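Local structure of DUF2442 domain-containing protein (Nitrosomonas europaea, 2AUW) at residues B[104-109]-B[115-120]; B[5-10]-B[90-95]. The protein is of unknown function but probably binds DNA, consistent with a helix-turn-helix in its helical part. All coordinates share one frame; numbering follows the deposited sequence.

Contact 1 of 2, residues B[104-109]-B[115-120]; sequences LSLTTA and ISRRMV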
# COMPACT_ATOMS: atom_id res chain seq x y z
N LEU B 104 -16.22 -11.16 -0.81
CA LEU B 104 -16.12 -9.73 -0.55
C LEU B 104 -14.76 -9.19 -0.93
O LEU B 104 -13.76 -9.88 -0.76
CB LEU B 104 -16.38 -9.44 0.94
CG LEU B 104 -17.73 -9.86 1.53
CD1 LEU B 104 -17.89 -9.33 2.94
CD2 LEU B 104 -18.88 -9.39 0.68
N SER B 105 -14.72 -7.96 -1.46
CA SER B 105 -13.50 -7.19 -1.65
C SER B 105 -13.37 -6.16 -0.52
O SER B 105 -14.27 -6.06 0.33
CB SER B 105 -13.58 -6.41 -2.98
OG SER B 105 -14.59 -5.41 -2.93
N LEU B 106 -12.29 -5.37 -0.52
CA LEU B 106 -12.17 -4.24 0.40
C LEU B 106 -13.42 -3.35 0.34
O LEU B 106 -13.96 -2.96 1.38
CB LEU B 106 -10.93 -3.40 0.09
CG LEU B 106 -9.55 -4.01 0.34
CD1 LEU B 106 -8.49 -2.93 0.15
CD2 LEU B 106 -9.42 -4.67 1.75
N THR B 107 -13.88 -3.04 -0.88
CA THR B 107 -15.08 -2.22 -1.08
C THR B 107 -16.34 -2.83 -0.48
O THR B 107 -16.99 -2.18 0.32
CB THR B 107 -15.30 -1.89 -2.60
OG1 THR B 107 -14.20 -1.11 -3.06
CG2 THR B 107 -16.59 -1.07 -2.78
N THR B 108 -16.67 -4.06 -0.87
CA THR B 108 -17.93 -4.68 -0.47
C THR B 108 -17.88 -5.06 1.03
O THR B 108 -18.91 -4.98 1.72
CB THR B 108 -18.35 -5.85 -1.39
OG1 THR B 108 -17.29 -6.80 -1.51
CG2 THR B 108 -18.70 -5.33 -2.82
N ALA B 109 -16.70 -5.42 1.54
CA ALA B 109 -16.58 -5.67 3.00
C ALA B 109 -16.77 -4.38 3.79
O ALA B 109 -17.47 -4.36 4.79
CB ALA B 109 -15.23 -6.34 3.37
N ILE B 115 -17.66 0.41 7.70
CA ILE B 115 -16.35 0.93 8.12
C ILE B 115 -15.55 1.28 6.86
O ILE B 115 -16.02 1.03 5.74
CB ILE B 115 -15.53 -0.09 9.00
CG1 ILE B 115 -15.11 -1.33 8.20
CG2 ILE B 115 -16.31 -0.47 10.27
CD1 ILE B 115 -14.29 -2.37 9.02
N SER B 116 -14.37 1.85 7.02
CA SER B 116 -13.60 2.28 5.85
C SER B 116 -12.89 1.11 5.18
O SER B 116 -12.64 0.08 5.83
CB SER B 116 -12.59 3.34 6.26
OG SER B 116 -11.47 2.78 6.93
N ARG B 117 -12.56 1.26 3.88
CA ARG B 117 -11.78 0.25 3.17
C ARG B 117 -10.42 0.09 3.82
O ARG B 117 -9.90 -1.04 3.89
CB ARG B 117 -11.57 0.62 1.70
CG ARG B 117 -12.83 0.71 0.90
CD ARG B 117 -12.48 1.22 -0.50
NE ARG B 117 -12.05 0.17 -1.42
CZ ARG B 117 -10.80 -0.04 -1.82
NH1 ARG B 117 -9.80 0.70 -1.35
NH2 ARG B 117 -10.54 -0.99 -2.72
N ARG B 118 -9.84 1.20 4.31
CA ARG B 118 -8.57 1.13 4.99
C ARG B 118 -8.65 0.22 6.22
O ARG B 118 -7.75 -0.58 6.45
CB ARG B 118 -8.06 2.52 5.40
CG ARG B 118 -6.74 2.49 6.20
CD ARG B 118 -6.37 3.91 6.66
NE ARG B 118 -4.93 4.14 6.90
CZ ARG B 118 -4.00 4.13 5.95
NH1 ARG B 118 -2.72 4.37 6.25
NH2 ARG B 118 -4.32 3.83 4.70
N MSE B 119 -9.73 0.37 6.99
CA MSE B 119 -9.86 -0.42 8.23
C MSE B 119 -10.06 -1.90 7.92
O MSE B 119 -9.53 -2.76 8.61
CB MSE B 119 -10.99 0.11 9.10
CG MSE B 119 -10.54 1.29 9.94
SE MSE B 119 -9.47 0.53 11.40
CE MSE B 119 -10.22 1.72 12.85
N VAL B 120 -10.85 -2.19 6.89
CA VAL B 120 -10.94 -3.56 6.38
C VAL B 120 -9.55 -4.14 6.09
O VAL B 120 -9.23 -5.24 6.51
CB VAL B 120 -11.87 -3.66 5.14
CG1 VAL B 120 -11.86 -5.09 4.54
CG2 VAL B 120 -13.30 -3.24 5.53
O HOH W 1 -12.17 -3.43 -3.23
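Arg117 reaches back to Thr107 and gives it one hydrogen bond: NE donates to Thr107 OG1 over 3.0 Å at an N-H...O angle of 158°, and the hydroxyl oxygen lies near the guanidinium plane, at its edge. Two torsions explain the meeting. Thr107 carries OG1 anti to its carbonyl carbon (chi1 -63°), and the arginine chain bends at chi3 (85°), which folds the guanidinium over the start of helix 106-113. One face of the group rests on Leu106, whose CB is 3.7 Å from Arg117 NH2. That NH2 also donates to a water, which accepts from Thr107 N at 2.9 Å, and forms a salt bridge with Asp45 of the second subunit. On the apolar side, Val120 CG1 touches Leu106 CD2 at 3.7 Å and Ala109 CB at 3.8 Å. Both helix starts are capped: Ser105 and Thr108 form a capping box (Ser105 N to Thr108 OG1 2.8 Å), and Ser116 OG accepts from Met119 N. Two short helices joined by a tight turn fit a helix-turn-helix, consistent with the proposed DNA binding. Helix 92-101 backs the pair, with Trp98 against Ala109 and Phe95 and Met99 against Val120.

Contact 2 of 2, residues B[5-10]-B[90-95]; sequences EYFFPK and VSHEMF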
# COMPACT_ATOMS: atom_id res chain seq x y z
N GLU B 5 -1.78 -11.33 -0.80
CA GLU B 5 -1.76 -11.14 0.64
C GLU B 5 -0.54 -10.41 1.21
O GLU B 5 0.56 -10.41 0.63
CB GLU B 5 -2.18 -12.40 1.42
CG GLU B 5 -2.69 -12.06 2.84
CD GLU B 5 -3.94 -12.83 3.25
OE1 GLU B 5 -4.79 -12.22 3.95
OE2 GLU B 5 -4.09 -14.01 2.88
N TYR B 6 -0.82 -9.71 2.30
CA TYR B 6 0.14 -8.94 3.07
C TYR B 6 -0.18 -9.33 4.50
O TYR B 6 -1.34 -9.31 4.89
CB TYR B 6 -0.05 -7.43 2.90
CG TYR B 6 0.94 -6.60 3.72
CD1 TYR B 6 2.31 -6.77 3.55
CD2 TYR B 6 0.51 -5.64 4.64
CE1 TYR B 6 3.23 -6.04 4.30
CE2 TYR B 6 1.42 -4.88 5.39
CZ TYR B 6 2.79 -5.10 5.20
OH TYR B 6 3.74 -4.39 5.90
N PHE B 7 0.85 -9.70 5.24
CA PHE B 7 0.81 -9.92 6.69
C PHE B 7 1.80 -8.95 7.36
O PHE B 7 3.04 -8.99 7.16
CB PHE B 7 1.08 -11.41 7.03
CG PHE B 7 1.05 -11.73 8.51
CD1 PHE B 7 -0.16 -11.77 9.22
CD2 PHE B 7 2.23 -12.01 9.19
CE1 PHE B 7 -0.17 -12.06 10.61
CE2 PHE B 7 2.23 -12.31 10.58
CZ PHE B 7 1.01 -12.33 11.28
N PHE B 8 1.22 -8.05 8.12
CA PHE B 8 1.99 -6.94 8.68
C PHE B 8 3.03 -7.41 9.75
O PHE B 8 4.22 -7.14 9.60
CB PHE B 8 1.05 -5.81 9.18
CG PHE B 8 1.77 -4.74 9.98
CD1 PHE B 8 2.49 -3.73 9.33
CD2 PHE B 8 1.79 -4.78 11.38
CE1 PHE B 8 3.21 -2.76 10.06
CE2 PHE B 8 2.49 -3.83 12.13
CZ PHE B 8 3.20 -2.79 11.46
N PRO B 9 2.61 -8.16 10.78
CA PRO B 9 3.61 -8.52 11.82
C PRO B 9 4.81 -9.34 11.32
O PRO B 9 4.68 -10.20 10.42
CB PRO B 9 2.79 -9.35 12.83
CG PRO B 9 1.38 -8.95 12.57
CD PRO B 9 1.29 -8.73 11.10
N LYS B 10 5.98 -9.08 11.89
CA LYS B 10 7.17 -9.89 11.62
C LYS B 10 7.44 -10.73 12.85
O LYS B 10 7.32 -10.24 13.96
CB LYS B 10 8.40 -9.00 11.35
CG LYS B 10 8.29 -8.13 10.10
CD LYS B 10 9.26 -6.94 10.19
CE LYS B 10 8.84 -5.79 9.27
NZ LYS B 10 9.43 -5.89 7.90
N VAL B 90 -10.30 -12.51 18.04
CA VAL B 90 -10.58 -12.69 16.62
C VAL B 90 -9.31 -12.55 15.78
O VAL B 90 -8.62 -11.51 15.86
CB VAL B 90 -11.63 -11.66 16.19
CG1 VAL B 90 -11.98 -11.79 14.68
CG2 VAL B 90 -12.88 -11.80 17.10
N SER B 91 -8.98 -13.56 14.98
CA SER B 91 -7.78 -13.48 14.15
C SER B 91 -8.08 -12.83 12.81
O SER B 91 -9.24 -12.79 12.35
CB SER B 91 -7.16 -14.88 13.89
OG SER B 91 -8.15 -15.66 13.19
N HIS B 92 -7.02 -12.34 12.18
CA HIS B 92 -7.10 -11.87 10.79
C HIS B 92 -7.55 -12.98 9.80
O HIS B 92 -8.14 -12.67 8.77
CB HIS B 92 -5.74 -11.29 10.35
CG HIS B 92 -4.71 -12.33 10.09
ND1 HIS B 92 -4.03 -12.98 11.10
CD2 HIS B 92 -4.22 -12.84 8.93
CE1 HIS B 92 -3.19 -13.85 10.58
NE2 HIS B 92 -3.28 -13.78 9.26
N GLU B 93 -7.24 -14.24 10.12
CA GLU B 93 -7.71 -15.39 9.30
C GLU B 93 -9.20 -15.61 9.39
O GLU B 93 -9.84 -15.85 8.37
CB GLU B 93 -6.96 -16.67 9.66
CG GLU B 93 -5.51 -16.62 9.24
CD GLU B 93 -4.78 -17.95 9.42
OE1 GLU B 93 -5.35 -18.91 9.94
OE2 GLU B 93 -3.62 -18.00 9.03
N MSE B 94 -9.78 -15.50 10.58
CA MSE B 94 -11.23 -15.57 10.74
C MSE B 94 -11.90 -14.48 9.89
O MSE B 94 -12.89 -14.73 9.18
CB MSE B 94 -11.61 -15.42 12.23
CG MSE B 94 -11.36 -16.69 13.04
SE MSE B 94 -11.44 -16.33 14.93
CE MSE B 94 -13.32 -15.82 15.08
N PHE B 95 -11.32 -13.29 9.92
CA PHE B 95 -11.82 -12.14 9.17
C PHE B 95 -11.65 -12.35 7.66
O PHE B 95 -12.59 -12.12 6.88
CB PHE B 95 -11.08 -10.86 9.63
CG PHE B 95 -11.64 -9.59 9.03
CD1 PHE B 95 -12.80 -9.01 9.56
CD2 PHE B 95 -11.00 -8.97 7.95
CE1 PHE B 95 -13.35 -7.83 9.03
CE2 PHE B 95 -11.53 -7.77 7.40
CZ PHE B 95 -12.71 -7.20 7.95
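Phe7 and His92 form an oblique aromatic pair that joins the lead-in to strand 11-16, the first strand of a three-stranded antiparallel sheet, to the first turn of helix 92-101 in the helical part of the chain. The ring centroids are 5.0 Å apart and the planes are inclined at 41°, values that fit neither a parallel stack nor a T-shaped pair. The contact is small, burying 98 Å² in all. It is made by one side of the phenyl ring: Phe7 CE1 comes within 3.5 Å of His92 CE1, and Phe7 CD1 within 3.7 Å of His92 NE2. Phe7 extends from the loop with CG anti to its backbone N (chi1 -180°), whereas His92 holds CG between its backbone N and carbonyl carbon (chi1 74°), and the two side chains cross at roughly a right angle. Both imidazole faces have a neighbour toward the rim: Phe7 CD1 over one, and CG of the next residue, Glu93, 3.6 Å above the plane on the other. Pro9 CD sits 3.5 Å above the centre of the Phe7 ring, and Tyr80 meets that ring edge-to-face. With an alanine in place of His92, Phe7 CD1 and CE1 would probably lose their partner from the helix, and a gap would open beside Glu93 CG. The helix start itself is capped by Ser91, whose OG accepts from Met94 N at 3.1 Å and is also hydrogen-bonded to Glu85 OE2.

How the contacts relate
Contact 2 closes before contact 1 opens, and their centres lie 15 Å apart. Helix 92-101 connects them: it starts in contact 2 and is followed in the chain by helix 106-113 of contact 1. A direct touch confirms the link, with Phe95 CE2 packed 3.5 Å from Val120 O. A second, less certain tie comes from the N-terminal segment, where Glu5, in one of its two modelled conformers, forms a salt bridge with Arg124, the last residue of helix 117-124. The centre of contact 2 lies about 5 Å from the centre of the chain, that of contact 1 about 18 Å. Both segment pairs also reach the second subunit, through Tyr6 packing on its Leu50 and Leu106 and Arg117 packing on its Pro44.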